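Long-range contacts in dihydrolipoyl dehydrogenase (Elizabethkingia anophelis NUHP1, PDB 6UZI), which probably uses its bound FAD to oxidise the dihydrolipoyl groups of partner proteins, passing the electrons to NAD(+): residues M221-L225 with V404-L408; L225-L229 with V419-G423; K292-E296 with T311-I316; G301-T305 with A318-K324. One frame throughout, in Å; residues are numbered along the deposited sequence.

In the fold
From the N terminus, the first segment met is at the start of helix 223-236 of the NAD domain, where interactions 1 and 2 both begin, sharing Leu-225. Each closes a long loop by returning to the dimerisation domain: 404-408 in interaction 1 and then 419-423 in interaction 2, on neighbouring antiparallel strands. Nested inside both loops are two short closures. Interaction 3 joins 292-296 to 311-316, and interaction 4 joins 301-305 to 318-324, so their segments alternate and the two cross. They touch through Val-303, on Val-295 and Thr-311, and through backbone pairing of Glu-296 with Lys-304. Together they fasten the chain around strand 316-318, an outer strand of the FAD-domain sheet, to the stretch following helix 290-293.

Interaction 1. Residues M221-L225 with V404-L408; sequences MDGTL and VIKIL
Lys-406 reaches from strand 404-410 of the dimerisation domain to Asp-222 and Thr-224 at the start of helix 223-236, a clear case of a helix N-terminus tied to a sheet by one long side chain. Its CB points at the helix, and CG, anti to the backbone N (chi1 168°), starts an extended chain that spans the gap. CD is the first atom to arrive, 3.5 Å from Asp-222 OD2. CE follows, 3.6 Å from Thr-224 OG1. NZ then reaches both acceptors, forming a salt bridge of 2.7 Å to Asp-222 OD2 and a hydrogen bond of 2.8 Å to Thr-224 OG1. The carboxylate oxygen receives NZ through its syn lone pair. On its anti side, 34° out of plane, it takes the bond from Thr-224 N (2.9 Å), which makes Asp-222 the N-cap of the helix. Beside this polar knot, Thr-224 CG2 rests on Val-404 CG1 at 4.1 Å. Glu-372 adds a second salt bridge to NZ, and its backbone N bonds Asp-222 OD1. Two carboxylates around one buried ammonium would probably favour its charged form, while the aspartate that caps the helix also fixes it to the neighbouring domain.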
loop_
_atom_site.group_PDB
_atom_site.type_symbol
_atom_site.label_atom_id
_atom_site.label_comp_id
_atom_site.label_asym_id
_atom_site.label_seq_id
_atom_site.Cartn_x
_atom_site.Cartn_y
_atom_site.Cartn_z
ATOM N N MET A 221 -15.417 4.950 -14.135
ATOM C CA MET A 221 -15.241 4.261 -12.874
ATOM C C MET A 221 -16.546 4.330 -12.085
ATOM O O MET A 221 -17.555 4.868 -12.547
ATOM C CB MET A 221 -14.071 4.870 -12.103
ATOM C CG MET A 221 -12.767 4.824 -12.875
ATOM S SD MET A 221 -11.303 5.170 -11.887
ATOM C CE MET A 221 -11.203 3.648 -10.941
ATOM N N ASP A 222 -16.533 3.740 -10.896
ATOM C CA ASP A 222 -17.726 3.730 -10.070
ATOM C C ASP A 222 -18.127 5.157 -9.711
ATOM O O ASP A 222 -17.272 6.004 -9.427
ATOM C CB ASP A 222 -17.472 2.919 -8.806
ATOM C CG ASP A 222 -18.705 2.758 -7.973
ATOM O OD1 ASP A 222 -19.406 1.741 -8.157
ATOM O OD2 ASP A 222 -18.980 3.663 -7.155
ATOM N N GLY A 223 -19.443 5.418 -9.728
ATOM C CA GLY A 223 -19.940 6.767 -9.493
ATOM C C GLY A 223 -19.540 7.345 -8.147
ATOM O O GLY A 223 -19.325 8.554 -8.024
ATOM N N THR A 224 -19.453 6.500 -7.117
ATOM C CA THR A 224 -18.994 6.974 -5.818
ATOM C C THR A 224 -17.587 7.529 -5.915
ATOM O O THR A 224 -17.273 8.565 -5.316
ATOM C CB THR A 224 -19.047 5.844 -4.795
ATOM O OG1 THR A 224 -20.414 5.476 -4.572
ATOM C CG2 THR A 224 -18.401 6.277 -3.482
ATOM N N LEU A 225 -16.723 6.843 -6.661
ATOM C CA LEU A 225 -15.364 7.329 -6.835
ATOM C C LEU A 225 -15.351 8.654 -7.585
ATOM O O LEU A 225 -14.583 9.562 -7.248
ATOM C CB LEU A 225 -14.537 6.273 -7.562
ATOM C CG LEU A 225 -14.501 4.904 -6.885
ATOM C CD1 LEU A 225 -13.525 3.995 -7.620
ATOM C CD2 LEU A 225 -14.158 5.032 -5.406
ATOM N N VAL A 404 -12.939 6.684 0.907
ATOM C CA VAL A 404 -13.874 5.654 1.319
ATOM C C VAL A 404 -13.526 4.394 0.541
ATOM O O VAL A 404 -12.952 4.459 -0.553
ATOM C CB VAL A 404 -15.334 6.114 1.067
ATOM C CG1 VAL A 404 -15.615 6.217 -0.426
ATOM C CG2 VAL A 404 -16.330 5.184 1.742
ATOM N N ILE A 405 -13.852 3.240 1.123
ATOM C CA ILE A 405 -13.768 1.941 0.464
ATOM C C ILE A 405 -15.185 1.424 0.266
ATOM O O ILE A 405 -15.996 1.439 1.200
ATOM C CB ILE A 405 -12.935 0.940 1.277
ATOM C CG1 ILE A 405 -11.548 1.515 1.558
ATOM C CG2 ILE A 405 -12.854 -0.391 0.548
ATOM C CD1 ILE A 405 -10.646 1.489 0.360
ATOM N N LYS A 406 -15.482 0.976 -0.948
ATOM C CA LYS A 406 -16.827 0.563 -1.315
ATOM C C LYS A 406 -16.780 -0.822 -1.938
ATOM O O LYS A 406 -16.023 -1.056 -2.884
ATOM C CB LYS A 406 -17.457 1.578 -2.273
ATOM C CG LYS A 406 -18.747 1.121 -2.941
ATOM C CD LYS A 406 -19.145 2.099 -4.048
ATOM C CE LYS A 406 -20.594 1.898 -4.478
ATOM N NZ LYS A 406 -20.988 2.871 -5.525
ATOM N N ILE A 407 -17.584 -1.736 -1.408
ATOM C CA ILE A 407 -17.634 -3.113 -1.878
ATOM C C ILE A 407 -19.053 -3.419 -2.337
ATOM O O ILE A 407 -20.021 -3.105 -1.633
ATOM C CB ILE A 407 -17.192 -4.101 -0.785
ATOM C CG1 ILE A 407 -15.691 -3.967 -0.523
ATOM C CG2 ILE A 407 -17.544 -5.534 -1.188
ATOM C CD1 ILE A 407 -15.194 -4.815 0.643
ATOM N N LEU A 408 -19.170 -4.028 -3.513
ATOM C CA LEU A 408 -20.435 -4.497 -4.056
ATOM C C LEU A 408 -20.441 -6.021 -4.020
ATOM O O LEU A 408 -19.477 -6.661 -4.456
ATOM C CB LEU A 408 -20.629 -3.989 -5.484
ATOM C CG LEU A 408 -20.551 -2.473 -5.654
ATOM C CD1 LEU A 408 -20.449 -2.087 -7.121
ATOM C CD2 LEU A 408 -21.762 -1.825 -5.022
#

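Interaction 2. Residues L225-L229 with V419-G423; sequences LSKEL and VHMIG
Leu-225 and Ile-422 interlock where helix 223-236, the crossover of a beta-alpha-beta unit in the Rossmann-type NAD domain, lies against the antiparallel sheet of the dimerisation domain. Helix segment 225-229 and strand segment 419-423 run almost exactly parallel, 3° apart, with their axes 8.9 Å from each other. The tight part is apolar and buried. Leu-225 spreads its two methyls over the strand: CD1 meets His-420 CB at 3.5 Å, and CD2 settles over the backbone, 3.6 Å from Met-421 O. The same CD2 also touches Ile-422 CG2. The imidazole of His-420 leads away from the helix, and its NE2 donates to Lys-370 O beyond the contact; Val-365 of strand 364-369 packs against both leucines and Ile-422, adding to the core. Toward the partly exposed side the fit thins out. There Glu-228 contributes little more than its aliphatic root, CB lying 3.8 Å from Ile-422 CG2, while the chain bends at chi2 (-72°) and its carboxylate takes no part in the meeting of the two segments. Ile-422 is what links the two regions, because CG1 stands anti to its backbone N (chi1 178°) and carries the far methyl back to the helix, where CD1 comes to rest 3.6 Å from Leu-229 N.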
loop_
_atom_site.group_PDB
_atom_site.type_symbol
_atom_site.label_atom_id
_atom_site.label_comp_id
_atom_site.label_asym_id
_atom_site.label_seq_id
_atom_site.Cartn_x
_atom_site.Cartn_y
_atom_site.Cartn_z
ATOM N N LEU A 225 -16.723 6.843 -6.661
ATOM C CA LEU A 225 -15.364 7.329 -6.835
ATOM C C LEU A 225 -15.351 8.654 -7.585
ATOM O O LEU A 225 -14.583 9.562 -7.248
ATOM C CB LEU A 225 -14.537 6.273 -7.562
ATOM C CG LEU A 225 -14.501 4.904 -6.885
ATOM C CD1 LEU A 225 -13.525 3.995 -7.620
ATOM C CD2 LEU A 225 -14.158 5.032 -5.406
ATOM N N SER A 226 -16.196 8.778 -8.610
ATOM C CA SER A 226 -16.317 10.044 -9.327
ATOM C C SER A 226 -16.685 11.166 -8.364
ATOM O O SER A 226 -16.075 12.240 -8.375
ATOM C CB SER A 226 -17.377 9.912 -10.421
ATOM O OG SER A 226 -16.919 9.125 -11.500
ATOM N N LYS A 227 -17.671 10.913 -7.506
ATOM C CA LYS A 227 -18.129 11.909 -6.545
ATOM C C LYS A 227 -17.026 12.257 -5.551
ATOM O O LYS A 227 -16.736 13.436 -5.313
ATOM C CB LYS A 227 -19.379 11.372 -5.839
ATOM C CG LYS A 227 -20.103 12.341 -4.934
ATOM C CD LYS A 227 -21.494 11.817 -4.608
ATOM C CE LYS A 227 -22.063 12.473 -3.360
ATOM N NZ LYS A 227 -21.350 12.015 -2.135
ATOM N N GLU A 228 -16.403 11.238 -4.953
ATOM C CA GLU A 228 -15.389 11.470 -3.926
ATOM C C GLU A 228 -14.127 12.121 -4.488
ATOM O O GLU A 228 -13.491 12.930 -3.803
ATOM C CB GLU A 228 -15.058 10.160 -3.224
ATOM C CG GLU A 228 -16.212 9.653 -2.401
ATOM C CD GLU A 228 -16.429 10.485 -1.152
ATOM O OE1 GLU A 228 -15.432 10.998 -0.600
ATOM O OE2 GLU A 228 -17.593 10.640 -0.729
ATOM N N LEU A 229 -13.733 11.779 -5.718
ATOM C CA LEU A 229 -12.533 12.396 -6.277
ATOM C C LEU A 229 -12.748 13.881 -6.534
ATOM O O LEU A 229 -11.904 14.707 -6.171
ATOM C CB LEU A 229 -12.107 11.695 -7.569
ATOM C CG LEU A 229 -10.790 12.201 -8.184
ATOM C CD1 LEU A 229 -9.635 12.102 -7.187
ATOM C CD2 LEU A 229 -10.451 11.458 -9.466
ATOM N N VAL A 419 -15.006 -3.806 -6.198
ATOM C CA VAL A 419 -14.390 -3.112 -5.069
ATOM C C VAL A 419 -13.840 -1.794 -5.582
ATOM O O VAL A 419 -13.083 -1.774 -6.558
ATOM C CB VAL A 419 -13.272 -3.958 -4.420
ATOM C CG1 VAL A 419 -12.664 -3.250 -3.219
ATOM C CG2 VAL A 419 -13.816 -5.305 -3.986
ATOM N N HIS A 420 -14.214 -0.694 -4.931
ATOM C CA HIS A 420 -13.904 0.645 -5.429
ATOM C C HIS A 420 -13.358 1.500 -4.295
ATOM O O HIS A 420 -14.043 1.723 -3.293
ATOM C CB HIS A 420 -15.154 1.274 -6.053
ATOM C CG HIS A 420 -15.765 0.426 -7.128
ATOM N ND1 HIS A 420 -15.277 0.387 -8.415
ATOM C CD2 HIS A 420 -16.810 -0.435 -7.096
ATOM C CE1 HIS A 420 -16.004 -0.450 -9.136
ATOM N NE2 HIS A 420 -16.937 -0.964 -8.359
ATOM N N MET A 421 -12.142 2.007 -4.473
ATOM C CA MET A 421 -11.386 2.637 -3.402
ATOM C C MET A 421 -10.980 4.048 -3.783
ATOM O O MET A 421 -10.617 4.320 -4.933
ATOM C CB MET A 421 -10.111 1.847 -3.076
ATOM C CG MET A 421 -10.259 0.349 -3.014
ATOM S SD MET A 421 -8.658 -0.366 -2.586
ATOM C CE MET A 421 -9.111 -2.088 -2.368
ATOM N N ILE A 422 -11.032 4.942 -2.804
ATOM C CA ILE A 422 -10.327 6.211 -2.879
ATOM C C ILE A 422 -9.770 6.477 -1.489
ATOM O O ILE A 422 -10.516 6.457 -0.505
ATOM C CB ILE A 422 -11.225 7.366 -3.365
ATOM C CG1 ILE A 422 -10.447 8.678 -3.380
ATOM C CG2 ILE A 422 -12.497 7.489 -2.527
ATOM C CD1 ILE A 422 -11.172 9.771 -4.084
ATOM N N GLY A 423 -8.459 6.648 -1.394
ATOM C CA GLY A 423 -7.824 6.791 -0.102
ATOM C C GLY A 423 -6.331 6.616 -0.240
ATOM O O GLY A 423 -5.812 6.368 -1.331
#

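Interaction 3. Residues K292-E296 with T311-I316; sequences KAGVE and TNVPNI
Asn-312 and Val-295 show how a loop without regular strands can still fit closely, one as a polar plug and the other as an apolar knob. Val-295 is the knob. Its CG1 lies 4.0 Å from Thr-311 CG2, and its CG2 rests against both Val-313 CG2 and Ile-316 CD1, 3.9 Å from the latter. Ala-293 extends this hollow, its CB also touching Ile-316 CD1, and Phe-125 of strand 122-125 packs on both Ala-293 and Ile-316. In return Val-313 pushes CG2 into the bend where the short helix ends, beside the carbonyl oxygen of Ala-293 and the main chain of Gly-294, which has positive phi and no side chain to block the approach. The type I turn from Val-313 to Ile-316 brings Ile-316 back against Val-295 as the chain enters strand 316-318, the edge of the parallel FAD-domain sheet. On the exposed side, the Asn-312 amide fills the notch beside Gly-294 and Glu-296. Its ND2 donates to Gly-294 O (2.9 Å, tilted 17° from the carbonyl plane), while OD1 accepts from Glu-296 N (3.2 Å). The Glu-296 carboxylate lies stacked on the amide, their planes 20° apart. One side chain thus satisfies a backbone acceptor and a backbone donor together, and the two bonds hold its amide in a single rotation.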
loop_
_atom_site.group_PDB
_atom_site.type_symbol
_atom_site.label_atom_id
_atom_site.label_comp_id
_atom_site.label_asym_id
_atom_site.label_seq_id
_atom_site.Cartn_x
_atom_site.Cartn_y
_atom_site.Cartn_z
ATOM N N LYS A 292 -0.485 -3.747 -46.637
ATOM C CA LYS A 292 0.407 -4.698 -47.293
ATOM C C LYS A 292 0.427 -6.077 -46.639
ATOM O O LYS A 292 0.924 -7.027 -47.252
ATOM C CB LYS A 292 1.826 -4.125 -47.341
ATOM C CG LYS A 292 1.953 -2.900 -48.238
ATOM C CD LYS A 292 3.373 -2.369 -48.284
ATOM C CE LYS A 292 3.478 -1.123 -49.154
ATOM N NZ LYS A 292 4.876 -0.608 -49.216
ATOM N N ALA A 293 -0.100 -6.220 -45.426
ATOM C CA ALA A 293 -0.228 -7.524 -44.791
ATOM C C ALA A 293 -1.657 -8.036 -44.790
ATOM O O ALA A 293 -1.870 -9.241 -44.604
ATOM C CB ALA A 293 0.284 -7.472 -43.346
ATOM N N GLY A 294 -2.627 -7.147 -44.978
ATOM C CA GLY A 294 -4.025 -7.502 -45.022
ATOM C C GLY A 294 -4.770 -7.362 -43.717
ATOM O O GLY A 294 -5.907 -7.833 -43.632
ATOM N N VAL A 295 -4.195 -6.691 -42.721
ATOM C CA VAL A 295 -4.793 -6.628 -41.388
ATOM C C VAL A 295 -5.880 -5.561 -41.366
ATOM O O VAL A 295 -5.677 -4.442 -41.844
ATOM C CB VAL A 295 -3.714 -6.350 -40.327
ATOM C CG1 VAL A 295 -4.340 -6.138 -38.960
ATOM C CG2 VAL A 295 -2.730 -7.498 -40.278
ATOM N N GLU A 296 -7.046 -5.912 -40.826
ATOM C CA GLU A 296 -8.187 -5.005 -40.778
ATOM C C GLU A 296 -8.243 -4.242 -39.455
ATOM O O GLU A 296 -7.871 -4.753 -38.395
ATOM C CB GLU A 296 -9.502 -5.758 -40.962
ATOM C CG GLU A 296 -9.651 -6.498 -42.265
ATOM C CD GLU A 296 -10.850 -7.441 -42.255
ATOM O OE1 GLU A 296 -11.269 -7.877 -41.158
ATOM O OE2 GLU A 296 -11.378 -7.741 -43.348
ATOM N N THR A 311 -5.458 -11.335 -35.365
ATOM C CA THR A 311 -6.044 -10.541 -36.440
ATOM C C THR A 311 -6.691 -11.463 -37.470
ATOM O O THR A 311 -6.752 -12.684 -37.303
ATOM C CB THR A 311 -4.998 -9.662 -37.119
ATOM O OG1 THR A 311 -4.148 -10.476 -37.933
ATOM C CG2 THR A 311 -4.149 -8.956 -36.096
ATOM N N ASN A 312 -7.188 -10.876 -38.557
ATOM C CA ASN A 312 -7.724 -11.703 -39.632
ATOM C C ASN A 312 -6.616 -12.467 -40.352
ATOM O O ASN A 312 -6.879 -13.508 -40.967
ATOM C CB ASN A 312 -8.534 -10.858 -40.611
ATOM C CG ASN A 312 -7.793 -9.631 -41.088
ATOM O OD1 ASN A 312 -6.986 -9.043 -40.370
ATOM N ND2 ASN A 312 -8.044 -9.257 -42.330
ATOM N N VAL A 313 -5.393 -11.953 -40.323
ATOM C CA VAL A 313 -4.222 -12.679 -40.811
ATOM C C VAL A 313 -3.713 -13.563 -39.676
ATOM O O VAL A 313 -3.210 -13.042 -38.669
ATOM C CB VAL A 313 -3.151 -11.703 -41.328
ATOM C CG1 VAL A 313 -1.988 -12.452 -41.971
ATOM C CG2 VAL A 313 -3.788 -10.711 -42.323
ATOM N N PRO A 314 -3.789 -14.893 -39.809
ATOM C CA PRO A 314 -3.679 -15.771 -38.623
ATOM C C PRO A 314 -2.353 -15.696 -37.880
ATOM O O PRO A 314 -2.328 -15.955 -36.669
ATOM C CB PRO A 314 -3.896 -17.173 -39.209
ATOM C CG PRO A 314 -4.672 -16.937 -40.459
ATOM C CD PRO A 314 -4.122 -15.653 -41.024
ATOM N N ASN A 315 -1.255 -15.370 -38.551
ATOM C CA ASN A 315 0.053 -15.349 -37.910
ATOM C C ASN A 315 0.384 -13.999 -37.295
ATOM O O ASN A 315 1.482 -13.833 -36.752
ATOM C CB ASN A 315 1.151 -15.723 -38.910
ATOM C CG ASN A 315 1.263 -14.716 -40.056
ATOM O OD1 ASN A 315 0.300 -14.474 -40.790
ATOM N ND2 ASN A 315 2.433 -14.099 -40.185
ATOM N N ILE A 316 -0.519 -13.027 -37.397
ATOM C CA ILE A 316 -0.309 -11.684 -36.867
ATOM C C ILE A 316 -1.268 -11.465 -35.702
ATOM O O ILE A 316 -2.480 -11.679 -35.831
ATOM C CB ILE A 316 -0.495 -10.616 -37.961
ATOM C CG1 ILE A 316 0.530 -10.838 -39.076
ATOM C CG2 ILE A 316 -0.389 -9.219 -37.380
ATOM C CD1 ILE A 316 0.312 -9.997 -40.304
#

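Interaction 4. Residues G301-T305 with A318-K324. With FAD (flavin-adenine dinucleotide), chain E.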
loop_
_atom_site.group_PDB
_atom_site.type_symbol
_atom_site.label_atom_id
_atom_site.label_comp_id
_atom_site.label_asym_id
_atom_site.label_seq_id
_atom_site.Cartn_x
_atom_site.Cartn_y
_atom_site.Cartn_z
ATOM N N GLY A 301 -10.546 2.661 -35.376
ATOM C CA GLY A 301 -9.131 2.720 -35.666
ATOM C C GLY A 301 -8.284 1.706 -34.942
ATOM O O GLY A 301 -7.055 1.835 -34.956
ATOM N N ARG A 302 -8.893 0.695 -34.326
ATOM C CA ARG A 302 -8.191 -0.349 -33.593
ATOM C C ARG A 302 -8.033 -1.599 -34.446
ATOM O O ARG A 302 -8.840 -1.880 -35.335
ATOM C CB ARG A 302 -8.912 -0.714 -32.289
ATOM C CG ARG A 302 -9.026 0.396 -31.265
ATOM C CD ARG A 302 -10.027 0.080 -30.179
ATOM N NE ARG A 302 -11.327 -0.251 -30.753
ATOM C CZ ARG A 302 -12.446 -0.353 -30.045
ATOM N NH1 ARG A 302 -12.414 -0.192 -28.726
ATOM N NH2 ARG A 302 -13.595 -0.627 -30.649
ATOM N N VAL A 303 -6.955 -2.332 -34.176
ATOM C CA VAL A 303 -6.721 -3.615 -34.824
ATOM C C VAL A 303 -7.781 -4.590 -34.336
ATOM O O VAL A 303 -7.907 -4.830 -33.127
ATOM C CB VAL A 303 -5.307 -4.137 -34.516
ATOM C CG1 VAL A 303 -5.037 -5.424 -35.269
ATOM C CG2 VAL A 303 -4.249 -3.099 -34.831
ATOM N N LYS A 304 -8.569 -5.130 -35.266
ATOM C CA LYS A 304 -9.561 -6.133 -34.899
ATOM C C LYS A 304 -8.856 -7.401 -34.428
ATOM O O LYS A 304 -7.858 -7.836 -35.013
ATOM C CB LYS A 304 -10.483 -6.450 -36.077
ATOM C CG LYS A 304 -11.644 -5.494 -36.273
ATOM C CD LYS A 304 -12.332 -5.745 -37.612
ATOM C CE LYS A 304 -13.817 -6.054 -37.450
ATOM N NZ LYS A 304 -14.563 -5.992 -38.749
ATOM N N THR A 305 -9.372 -7.988 -33.351
ATOM C CA THR A 305 -8.796 -9.194 -32.777
ATOM C C THR A 305 -9.930 -10.121 -32.381
ATOM O O THR A 305 -11.080 -9.698 -32.246
ATOM C CB THR A 305 -7.914 -8.893 -31.552
ATOM O OG1 THR A 305 -8.634 -8.066 -30.631
ATOM C CG2 THR A 305 -6.663 -8.154 -31.971
ATOM N N ALA A 318 -2.124 -8.827 -32.069
ATOM C CA ALA A 318 -2.063 -7.434 -31.658
ATOM C C ALA A 318 -2.488 -7.329 -30.204
ATOM O O ALA A 318 -3.425 -8.011 -29.773
ATOM C CB ALA A 318 -2.942 -6.564 -32.552
ATOM N N ILE A 319 -1.799 -6.461 -29.457
ATOM C CA ILE A 319 -1.978 -6.323 -28.017
ATOM C C ILE A 319 -1.966 -4.849 -27.645
ATOM O O ILE A 319 -1.544 -3.989 -28.421
ATOM C CB ILE A 319 -0.863 -7.034 -27.211
ATOM C CG1 ILE A 319 0.492 -6.429 -27.583
ATOM C CG2 ILE A 319 -0.889 -8.543 -27.426
ATOM C CD1 ILE A 319 1.654 -6.991 -26.820
ATOM N N GLY A 320 -2.425 -4.569 -26.426
ATOM C CA GLY A 320 -2.187 -3.269 -25.825
ATOM C C GLY A 320 -3.167 -2.201 -26.281
ATOM O O GLY A 320 -4.311 -2.478 -26.645
ATOM N N ASP A 321 -2.685 -0.953 -26.278
ATOM C CA ASP A 321 -3.541 0.187 -26.589
ATOM C C ASP A 321 -4.028 0.166 -28.030
ATOM O O ASP A 321 -4.992 0.867 -28.358
ATOM C CB ASP A 321 -2.799 1.509 -26.340
ATOM C CG ASP A 321 -2.684 1.871 -24.860
ATOM O OD1 ASP A 321 -2.864 0.999 -23.986
ATOM O OD2 ASP A 321 -2.414 3.054 -24.569
ATOM N N VAL A 322 -3.407 -0.640 -28.897
ATOM C CA VAL A 322 -3.804 -0.633 -30.302
ATOM C C VAL A 322 -5.008 -1.531 -30.549
ATOM O O VAL A 322 -5.541 -1.553 -31.669
ATOM C CB VAL A 322 -2.592 -1.020 -31.177
ATOM C CG1 VAL A 322 -2.465 -2.544 -31.331
ATOM C CG2 VAL A 322 -2.611 -0.285 -32.516
ATOM N N VAL A 323 -5.474 -2.248 -29.526
ATOM C CA VAL A 323 -6.648 -3.103 -29.630
ATOM C C VAL A 323 -7.670 -2.669 -28.584
ATOM O O VAL A 323 -7.399 -1.836 -27.716
ATOM C CB VAL A 323 -6.308 -4.599 -29.460
ATOM C CG1 VAL A 323 -5.318 -5.034 -30.508
ATOM C CG2 VAL A 323 -5.774 -4.882 -28.061
ATOM N N LYS A 324 -8.840 -3.297 -28.656
ATOM C CA LYS A 324 -9.945 -2.992 -27.762
ATOM C C LYS A 324 -9.621 -3.381 -26.314
ATOM O O LYS A 324 -8.799 -4.268 -26.036
ATOM C CB LYS A 324 -11.209 -3.712 -28.228
ATOM C CG LYS A 324 -11.079 -5.228 -28.195
ATOM C CD LYS A 324 -12.357 -5.908 -28.617
ATOM C CE LYS A 324 -12.124 -7.370 -28.945
ATOM N NZ LYS A 324 -13.317 -7.977 -29.611
HETATM P PA FAD E . 2.912 2.146 -26.140
HETATM O O1A FAD E . 3.437 2.285 -24.761
HETATM O O2A FAD E . 1.896 3.265 -26.394
HETATM O O5B FAD E . 4.109 2.387 -27.168
HETATM C C5B FAD E . 4.197 1.509 -28.303
HETATM C C4B FAD E . 5.495 1.796 -29.011
HETATM O O4B FAD E . 5.380 1.445 -30.401
HETATM C C3B FAD E . 5.981 3.254 -28.972
HETATM O O3B FAD E . 7.211 3.310 -28.263
HETATM C C2B FAD E . 6.200 3.617 -30.453
HETATM O O2B FAD E . 7.376 4.394 -30.655
HETATM C C1B FAD E . 6.296 2.244 -31.111
HETATM N N9A FAD E . 5.910 2.203 -32.513
HETATM C C8A FAD E . 4.714 2.601 -33.053
HETATM N N7A FAD E . 4.613 2.394 -34.342
HETATM C C5A FAD E . 5.834 1.821 -34.682
HETATM C C6A FAD E . 6.359 1.362 -35.900
HETATM N N6A FAD E . 5.681 1.365 -37.052
HETATM N N1A FAD E . 7.614 0.860 -35.894
HETATM C C2A FAD E . 8.285 0.822 -34.737
HETATM N N3A FAD E . 7.889 1.218 -33.524
HETATM C C4A FAD E . 6.643 1.710 -33.561
HETATM N N1 FAD E . -1.204 3.558 -17.918
HETATM C C2 FAD E . -1.240 2.914 -16.726
HETATM O O2 FAD E . -1.528 1.720 -16.654
HETATM N N3 FAD E . -0.933 3.599 -15.564
HETATM C C4 FAD E . -0.573 4.932 -15.478
HETATM O O4 FAD E . -0.309 5.438 -14.389
HETATM C C4X FAD E . -0.532 5.606 -16.747
HETATM N N5 FAD E . -0.170 6.857 -16.768
HETATM C C5X FAD E . -0.077 7.479 -18.005
HETATM C C6 FAD E . 0.365 8.799 -18.053
HETATM C C7 FAD E . 0.541 9.453 -19.268
HETATM C C7M FAD E . 1.040 10.874 -19.278
HETATM C C8 FAD E . 0.263 8.771 -20.467
HETATM C C8M FAD E . 0.504 9.426 -21.804
HETATM C C9 FAD E . -0.200 7.461 -20.421
HETATM C C9A FAD E . -0.368 6.809 -19.205
HETATM N N10 FAD E . -0.776 5.464 -19.132
HETATM C C10 FAD E . -0.863 4.834 -17.920
HETATM C "C1'" FAD E . -1.080 4.706 -20.351
HETATM C "C2'" FAD E . 0.086 3.831 -20.792
HETATM O "O2'" FAD E . 1.164 4.628 -21.286
HETATM C "C3'" FAD E . -0.349 2.813 -21.848
HETATM O "O3'" FAD E . -1.584 2.223 -21.465
HETATM C "C4'" FAD E . 0.688 1.712 -22.069
HETATM O "O4'" FAD E . 1.946 2.334 -22.337
HETATM C "C5'" FAD E . 0.307 0.744 -23.168
HETATM O "O5'" FAD E . 1.471 0.647 -24.009
HETATM P P FAD E . 1.623 -0.351 -25.286
HETATM O O1P FAD E . 2.633 -1.428 -25.134
HETATM O O2P FAD E . 0.305 -0.884 -25.807
HETATM O O3P FAD E . 2.133 0.761 -26.318
HETATM O O HOH W 1 -12.026 -6.294 -32.311
#
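Ala-318 sets its methyl against Val-303, CB to CG1 at 3.6 Å, where the chain leaves strand 316-318, and its carbonyl faces the methyl of Thr-305. Two residues on, Gly-320 turns the backbone with positive phi and brings its CA to within 3.4 Å of the FAD phosphate oxygen O2P. Asp-321 then grips the cofactor twice. Its backbone N gives a nearly straight bond to FAD O2P (3.0 Å, 167°), and OD1 receives the ribityl hydroxyl FAD O3' at 3.1 Å, while OD2 is held by Ser-154. Val-322 returns to the partner segment: its O takes the hydrogen bond of Val-303 N (3.0 Å), and its two methyls lean on Val-303 CG2. Next, Val-323 CG1 fills the space by Thr-305, meeting its CG2 at 3.7 Å. Thr-305 CG2 can face the valine because its OG1 takes the place between backbone N and carbonyl carbon (chi1 51°). Lys-324 closes the run on the exposed side, its CB placed 3.7 Å above the guanidinium plane of Arg-302 and displaced toward the NH1 side; the Arg-302 NE makes its salt bridge with Asp-298. From there the lysine chain extends past Thr-305 in the opposite direction. The same short turn thus meets segment 301-305 through Val-322 and Val-323 and the cofactor through Gly-320 and Asp-321. This is the Gly-Asp motif that follows the last strand of the FAD-binding Rossmann-type domain in flavoprotein disulfide reductases, with the aspartate on the ribityl chain and its amide on the pyrophosphate.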